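PDB 4MSX: Pre-mRNA-splicing factor SAD1 from Saccharomyces cerevisiae, which promotes the assembly of newly made U4 snRNA into the U4/U6 snRNP and is required for pre-mRNA splicing, with a ubiquitin-protease-like domain that is catalytically inactive. Local coordinates for residues A[371-375]-A[406-411]; A[410-416]-A[475-481]. All coordinates share one frame; numbering follows the deposited sequence. Where two conformers were deposited one is given.

Both contacts lie in the mixed beta sheet of the USP-like domain, far from the zinc site, with centres about 9 Å apart, and they share Lys410 and Tyr411 on strand 409-421. Contact 1 comes first along the chain and packs the lead-in to strand 374-379 against the turn that opens strand 409-421; contact 2 then pairs that strand with the C-terminal strand 472-480. Because 472-480 runs between 374-379 and 409-421 in the sheet, contact 1 reaches across it through side chains, without backbone pairing. Lys480 joins the two, its NZ lying 2.6 Å from Leu371 O, a probable hydrogen bond; strand 472-480 thus has backbone bonds to both flanking strands.

Contact 1 (A[371-375]-A[406-411]); sequences LPQFL and ILHVKY
Side chains reach across an intervening strand in this contact, which joins the start of strand 374-379 to the type I' turn Ile406-Val409 and the first residues of strand 409-421 in the USP-like domain. The CA atoms of Leu375 and Tyr411 are 8.4 Å apart, too far for direct strand pairing, and the buried Tyr411 spans the gap. With its CG anti to the carbonyl carbon (chi1 -83°), the ring extends toward 371-375, and OH donates a hydrogen bond to Pro372 O at 2.7 Å. This acceptor lies at the ring edge, while the donor is tilted 18° from the carbonyl plane. Leu375 crosses the tyrosine at about a right angle: its CD2 sits over one ring face in a CH-pi contact, 4.1 Å from the centroid. The same methyl meets Ile406 CD1 at 3.5 Å, the two side chains approaching tip to tip. Leu371 packs beside the hydroxyl, its CB 3.4 Å from Tyr411 OH, and sends CD1 to Val409 CG2 at 3.7 Å as the two side chains slide past each other. A leucine in place of Tyr411 would probably leave Pro372 O without its hydroxyl donor and take from Leu375 CD2 the flat face on which it rests. The turn is closed by the paired backbone bonds of Ile406 and Val409, making it the hairpin connection between strands 403-406 and 409-421. Strand 472-480 runs between the two sides, with backbone bonds between Lys480 and Gln373 and between Trp478 and Leu375, and its Lys480 side chain touches both Val409 and Tyr411.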
loop_
_atom_site.group_PDB
_atom_site.type_symbol
_atom_site.label_atom_id
_atom_site.label_comp_id
_atom_site.label_asym_id
_atom_site.label_seq_id
_atom_site.Cartn_x
_atom_site.Cartn_y
_atom_site.Cartn_z
ATOM N N LEU A 371 21.761 -8.801 -5.499
ATOM C CA LEU A 371 20.773 -8.121 -6.306
ATOM C C LEU A 371 19.451 -8.841 -6.060
ATOM O O LEU A 371 19.310 -10.001 -6.395
ATOM C CB LEU A 371 21.162 -8.140 -7.783
ATOM C CG LEU A 371 22.237 -7.107 -8.157
ATOM C CD1 LEU A 371 22.726 -7.323 -9.565
ATOM C CD2 LEU A 371 21.689 -5.710 -8.009
ATOM N N PRO A 372 18.494 -8.162 -5.408
ATOM C CA PRO A 372 17.238 -8.818 -5.027
ATOM C C PRO A 372 16.283 -8.962 -6.190
ATOM O O PRO A 372 16.437 -8.260 -7.177
ATOM C CB PRO A 372 16.632 -7.846 -3.958
ATOM C CG PRO A 372 17.189 -6.493 -4.304
ATOM C CD PRO A 372 18.595 -6.761 -4.931
ATOM N N GLN A 373 15.270 -9.831 -6.060
ATOM C CA GLN A 373 14.213 -9.888 -7.055
ATOM C C GLN A 373 13.559 -8.480 -7.206
ATOM O O GLN A 373 13.181 -8.077 -8.315
ATOM C CB GLN A 373 13.110 -10.886 -6.611
ATOM C CG GLN A 373 12.021 -11.002 -7.623
ATOM C CD GLN A 373 12.511 -11.804 -8.864
ATOM O OE1 GLN A 373 13.641 -12.350 -8.871
ATOM N NE2 GLN A 373 11.691 -11.847 -9.914
ATOM N N PHE A 374 13.368 -7.763 -6.093
ATOM C CA PHE A 374 12.792 -6.392 -6.162
ATOM C C PHE A 374 13.820 -5.414 -5.629
ATOM O O PHE A 374 14.151 -5.465 -4.443
ATOM C CB PHE A 374 11.488 -6.295 -5.317
ATOM C CG PHE A 374 10.422 -7.181 -5.819
ATOM C CD1 PHE A 374 9.636 -6.792 -6.877
ATOM C CD2 PHE A 374 10.281 -8.479 -5.295
ATOM C CE1 PHE A 374 8.619 -7.646 -7.364
ATOM C CE2 PHE A 374 9.305 -9.372 -5.799
ATOM C CZ PHE A 374 8.485 -8.959 -6.841
ATOM N N LEU A 375 14.322 -4.559 -6.513
ATOM C CA LEU A 375 15.355 -3.560 -6.195
ATOM C C LEU A 375 14.637 -2.227 -6.123
ATOM O O LEU A 375 14.005 -1.790 -7.100
ATOM C CB LEU A 375 16.409 -3.581 -7.334
ATOM C CG LEU A 375 17.630 -2.658 -7.218
ATOM C CD1 LEU A 375 18.350 -2.878 -5.874
ATOM C CD2 LEU A 375 18.584 -2.924 -8.421
ATOM N N ILE A 406 22.267 -4.145 -14.682
ATOM C CA ILE A 406 23.359 -3.901 -13.733
ATOM C C ILE A 406 24.293 -5.111 -13.758
ATOM O O ILE A 406 23.904 -6.196 -13.342
ATOM C CB ILE A 406 22.844 -3.738 -12.269
ATOM C CG1 ILE A 406 21.926 -2.534 -12.157
ATOM C CG2 ILE A 406 24.026 -3.611 -11.299
ATOM C CD1 ILE A 406 21.087 -2.497 -10.845
ATOM N N LEU A 407 25.513 -4.915 -14.247
ATOM C CA LEU A 407 26.457 -6.028 -14.440
ATOM C C LEU A 407 25.754 -7.322 -14.915
ATOM O O LEU A 407 25.748 -8.364 -14.236
ATOM C CB LEU A 407 27.260 -6.268 -13.164
ATOM C CG LEU A 407 28.143 -5.067 -12.790
ATOM C CD1 LEU A 407 28.909 -5.359 -11.512
ATOM C CD2 LEU A 407 29.094 -4.666 -13.949
ATOM N N HIS A 408 25.121 -7.202 -16.071
ATOM C CA HIS A 408 24.468 -8.323 -16.766
ATOM C C HIS A 408 23.162 -8.820 -16.176
ATOM O O HIS A 408 22.537 -9.711 -16.759
ATOM C CB HIS A 408 25.467 -9.461 -16.978
ATOM C CG HIS A 408 26.655 -9.023 -17.776
ATOM N ND1 HIS A 408 27.949 -9.388 -17.469
ATOM C CD2 HIS A 408 26.739 -8.198 -18.850
ATOM C CE1 HIS A 408 28.776 -8.820 -18.330
ATOM N NE2 HIS A 408 28.068 -8.089 -19.174
ATOM N N VAL A 409 22.711 -8.235 -15.062
ATOM C CA VAL A 409 21.403 -8.632 -14.517
ATOM C C VAL A 409 20.392 -7.628 -15.036
ATOM O O VAL A 409 20.595 -6.431 -14.888
ATOM C CB VAL A 409 21.441 -8.642 -12.997
ATOM C CG1 VAL A 409 20.065 -9.001 -12.415
ATOM C CG2 VAL A 409 22.528 -9.617 -12.514
ATOM N N LYS A 410 19.334 -8.087 -15.688
ATOM C CA LYS A 410 18.361 -7.167 -16.249
ATOM C C LYS A 410 17.180 -6.955 -15.268
ATOM O O LYS A 410 16.729 -7.913 -14.631
ATOM C CB LYS A 410 17.782 -7.729 -17.526
ATOM C CG LYS A 410 18.760 -7.624 -18.730
ATOM C CD LYS A 410 18.255 -8.423 -19.940
ATOM C CE LYS A 410 19.386 -8.648 -20.980
ATOM N NZ LYS A 410 20.562 -9.454 -20.466
ATOM N N TYR A 411 16.661 -5.729 -15.249
ATOM C CA TYR A 411 15.500 -5.358 -14.407
ATOM C C TYR A 411 14.479 -4.608 -15.258
ATOM O O TYR A 411 14.858 -3.905 -16.205
ATOM C CB TYR A 411 15.993 -4.384 -13.305
ATOM C CG TYR A 411 16.594 -5.095 -12.132
ATOM C CD1 TYR A 411 17.969 -5.381 -12.079
ATOM C CD2 TYR A 411 15.792 -5.473 -11.058
ATOM C CE1 TYR A 411 18.507 -6.040 -10.991
ATOM C CE2 TYR A 411 16.319 -6.119 -9.976
ATOM C CZ TYR A 411 17.670 -6.386 -9.929
ATOM O OH TYR A 411 18.156 -7.040 -8.835
#

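Contact 2 (A[410-416]-A[475-481]); sequences KYRLKAN and IQVWEKQ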
loop_
_atom_site.group_PDB
_atom_site.type_symbol
_atom_site.label_atom_id
_atom_site.label_comp_id
_atom_site.label_asym_id
_atom_site.label_seq_id
_atom_site.Cartn_x
_atom_site.Cartn_y
_atom_site.Cartn_z
ATOM N N LYS A 410 19.334 -8.087 -15.688
ATOM C CA LYS A 410 18.361 -7.167 -16.249
ATOM C C LYS A 410 17.180 -6.955 -15.268
ATOM O O LYS A 410 16.729 -7.913 -14.631
ATOM C CB LYS A 410 17.782 -7.729 -17.526
ATOM C CG LYS A 410 18.760 -7.624 -18.730
ATOM C CD LYS A 410 18.255 -8.423 -19.940
ATOM C CE LYS A 410 19.386 -8.648 -20.980
ATOM N NZ LYS A 410 20.562 -9.454 -20.466
ATOM N N TYR A 411 16.661 -5.729 -15.249
ATOM C CA TYR A 411 15.500 -5.358 -14.407
ATOM C C TYR A 411 14.479 -4.608 -15.258
ATOM O O TYR A 411 14.858 -3.905 -16.205
ATOM C CB TYR A 411 15.993 -4.384 -13.305
ATOM C CG TYR A 411 16.594 -5.095 -12.132
ATOM C CD1 TYR A 411 17.969 -5.381 -12.079
ATOM C CD2 TYR A 411 15.792 -5.473 -11.058
ATOM C CE1 TYR A 411 18.507 -6.040 -10.991
ATOM C CE2 TYR A 411 16.319 -6.119 -9.976
ATOM C CZ TYR A 411 17.670 -6.386 -9.929
ATOM O OH TYR A 411 18.156 -7.040 -8.835
ATOM N N ARG A 412 13.192 -4.693 -14.891
ATOM C CA ARG A 412 12.177 -3.894 -15.554
ATOM C C ARG A 412 11.418 -3.081 -14.475
ATOM O O ARG A 412 11.166 -3.623 -13.405
ATOM C CB ARG A 412 11.171 -4.818 -16.254
ATOM C CG ARG A 412 11.812 -5.422 -17.525
ATOM C CD ARG A 412 10.821 -5.929 -18.554
ATOM N NE ARG A 412 11.549 -6.424 -19.727
ATOM C CZ ARG A 412 10.983 -6.909 -20.831
ATOM N NH1 ARG A 412 9.658 -6.973 -20.939
ATOM N NH2 ARG A 412 11.750 -7.330 -21.833
ATOM N N LEU A 413 11.055 -1.855 -14.809
ATOM C CA LEU A 413 10.393 -0.943 -13.853
ATOM C C LEU A 413 8.963 -1.413 -13.631
ATOM O O LEU A 413 8.251 -1.660 -14.595
ATOM C CB LEU A 413 10.384 0.462 -14.429
ATOM C CG LEU A 413 9.761 1.516 -13.508
ATOM C CD1 LEU A 413 10.611 1.702 -12.202
ATOM C CD2 LEU A 413 9.674 2.818 -14.298
ATOM N N LYS A 414 8.533 -1.491 -12.371
ATOM C CA LYS A 414 7.197 -1.981 -12.023
ATOM C C LYS A 414 6.374 -0.942 -11.252
ATOM O O LYS A 414 5.154 -0.970 -11.288
ATOM C CB LYS A 414 7.308 -3.243 -11.148
ATOM C CG LYS A 414 7.897 -4.497 -11.878
ATOM C CD LYS A 414 6.898 -5.121 -12.885
ATOM C CE LYS A 414 5.592 -5.593 -12.195
ATOM N NZ LYS A 414 5.787 -6.644 -11.143
ATOM N N ALA A 415 7.048 -0.025 -10.546
ATOM C CA ALA A 415 6.320 0.987 -9.770
ATOM C C ALA A 415 7.172 2.245 -9.691
ATOM O O ALA A 415 8.418 2.158 -9.600
ATOM C CB ALA A 415 6.049 0.453 -8.343
ATOM N N ASN A 416 6.495 3.389 -9.706
ATOM C CA ASN A 416 7.159 4.699 -9.697
ATOM C C ASN A 416 6.355 5.631 -8.764
ATOM O O ASN A 416 5.191 5.899 -9.036
ATOM C CB ASN A 416 7.178 5.233 -11.139
ATOM C CG ASN A 416 8.038 6.503 -11.295
ATOM O OD1 ASN A 416 9.134 6.574 -10.776
ATOM N ND2 ASN A 416 7.505 7.513 -11.964
ATOM N N ILE A 475 10.645 7.286 -5.495
ATOM C CA ILE A 475 10.949 5.893 -5.242
ATOM C C ILE A 475 10.537 5.043 -6.437
ATOM O O ILE A 475 9.492 5.279 -7.036
ATOM C CB ILE A 475 10.108 5.357 -4.005
ATOM C CG1 ILE A 475 10.810 5.706 -2.705
ATOM C CG2 ILE A 475 9.904 3.831 -4.099
ATOM C CD1 ILE A 475 9.861 5.531 -1.512
ATOM N N GLN A 476 11.333 4.042 -6.759
ATOM C CA GLN A 476 10.962 3.118 -7.838
ATOM C C GLN A 476 11.167 1.713 -7.394
ATOM O O GLN A 476 12.080 1.432 -6.627
ATOM C CB GLN A 476 11.871 3.292 -9.117
ATOM C CG GLN A 476 11.584 4.633 -9.792
ATOM C CD GLN A 476 12.480 4.861 -10.999
ATOM O OE1 GLN A 476 13.582 4.264 -11.105
ATOM N NE2 GLN A 476 11.996 5.679 -11.932
ATOM N N VAL A 477 10.373 0.814 -7.978
ATOM C CA VAL A 477 10.557 -0.609 -7.681
ATOM C C VAL A 477 10.857 -1.262 -9.031
ATOM O O VAL A 477 10.094 -1.078 -9.964
ATOM C CB VAL A 477 9.293 -1.283 -7.103
ATOM C CG1 VAL A 477 9.506 -2.810 -6.933
ATOM C CG2 VAL A 477 8.910 -0.658 -5.715
ATOM N N TRP A 478 11.991 -1.942 -9.102
ATOM C CA TRP A 478 12.431 -2.650 -10.335
ATOM C C TRP A 478 12.411 -4.138 -10.056
ATOM O O TRP A 478 12.790 -4.571 -8.945
ATOM C CB TRP A 478 13.862 -2.224 -10.693
ATOM C CG TRP A 478 13.940 -0.810 -11.171
ATOM C CD1 TRP A 478 13.919 0.322 -10.381
ATOM C CD2 TRP A 478 14.003 -0.345 -12.531
ATOM N NE1 TRP A 478 13.982 1.441 -11.175
ATOM C CE2 TRP A 478 14.070 1.059 -12.490
ATOM C CE3 TRP A 478 14.083 -0.994 -13.792
ATOM C CZ2 TRP A 478 14.155 1.854 -13.659
ATOM C CZ3 TRP A 478 14.175 -0.209 -14.940
ATOM C CH2 TRP A 478 14.204 1.195 -14.861
ATOM N N GLU A 479 12.003 -4.942 -11.054
ATOM C CA GLU A 479 11.878 -6.364 -10.830
ATOM C C GLU A 479 12.854 -7.120 -11.774
ATOM O O GLU A 479 12.945 -6.808 -12.970
ATOM C CB GLU A 479 10.458 -6.861 -11.145
ATOM C CG GLU A 479 10.330 -8.365 -10.918
ATOM C CD GLU A 479 8.878 -8.890 -10.998
ATOM O OE1 GLU A 479 8.011 -8.226 -11.642
ATOM O OE2 GLU A 479 8.624 -9.975 -10.409
ATOM N N LYS A 480 13.579 -8.049 -11.196
ATOM C CA LYS A 480 14.674 -8.725 -11.906
ATOM C C LYS A 480 14.051 -9.662 -12.947
ATOM O O LYS A 480 13.018 -10.288 -12.688
ATOM C CB LYS A 480 15.565 -9.484 -10.910
ATOM C CG LYS A 480 16.642 -10.401 -11.536
ATOM C CD LYS A 480 17.867 -10.491 -10.627
ATOM C CE LYS A 480 17.685 -11.413 -9.481
ATOM N NZ LYS A 480 18.879 -11.379 -8.578
ATOM N N GLN A 481 14.617 -9.658 -14.148
ATOM C CA GLN A 481 14.128 -10.521 -15.230
ATOM C C GLN A 481 15.005 -11.755 -15.346
ATOM O O GLN A 481 16.228 -11.670 -15.144
ATOM C CB GLN A 481 14.190 -9.781 -16.570
ATOM C CG GLN A 481 13.460 -8.477 -16.556
ATOM C CD GLN A 481 11.996 -8.673 -16.190
ATOM O OE1 GLN A 481 11.213 -9.159 -17.016
ATOM N NE2 GLN A 481 11.615 -8.311 -14.937
HETATM O O HOH W 1 19.026 -10.876 -15.778
#
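A classic beta bulge interrupts the antiparallel pairing of strands 409-421 and 472-480 in the mixed sheet of the USP-like domain. Two residues, Lys414 and Ala415, stand opposite the single Val477, whose carbonyl O accepts from Lys414 N at 2.9 Å and from Ala415 N at 3.3 Å. The register shifts by one residue there, between the Leu413-Trp478 and Ala415-Val477 pairs. In the conformer described here, one of two modelled, Lys414 curls back through bends at chi2, chi3 and chi4, and NZ meets Glu479 OE1 from above the carboxylate plane in a 2.8 Å salt bridge, which may therefore not be permanent. Leu413 CD1 rests over the five-membered ring of Trp478, 3.7 Å from its centroid. In the plane of the indole, NE1 donates to Gln476 OE1 at 2.9 Å, fixing the amide so that NE2 points to Asn416 OD1 at 3.2 Å; Thr473 also bonds this oxygen. Lys480 CB makes an off-centre CH-pi contact with the Tyr411 ring, 4.1 Å from the centroid. Near the chain's end, Gln481 NE2 turns back to Glu479 O, which Arg412 N approaches from the opposite face of the carbonyl plane, and a water links Lys410 N with Gln481 O. Leu201 of helix 189-203 packs on Ala415 and Val477, while on the other face of the sheet Phe400 touches Leu413 and Gln476, and the Phe377 ring from strand 374-379 meets Trp478.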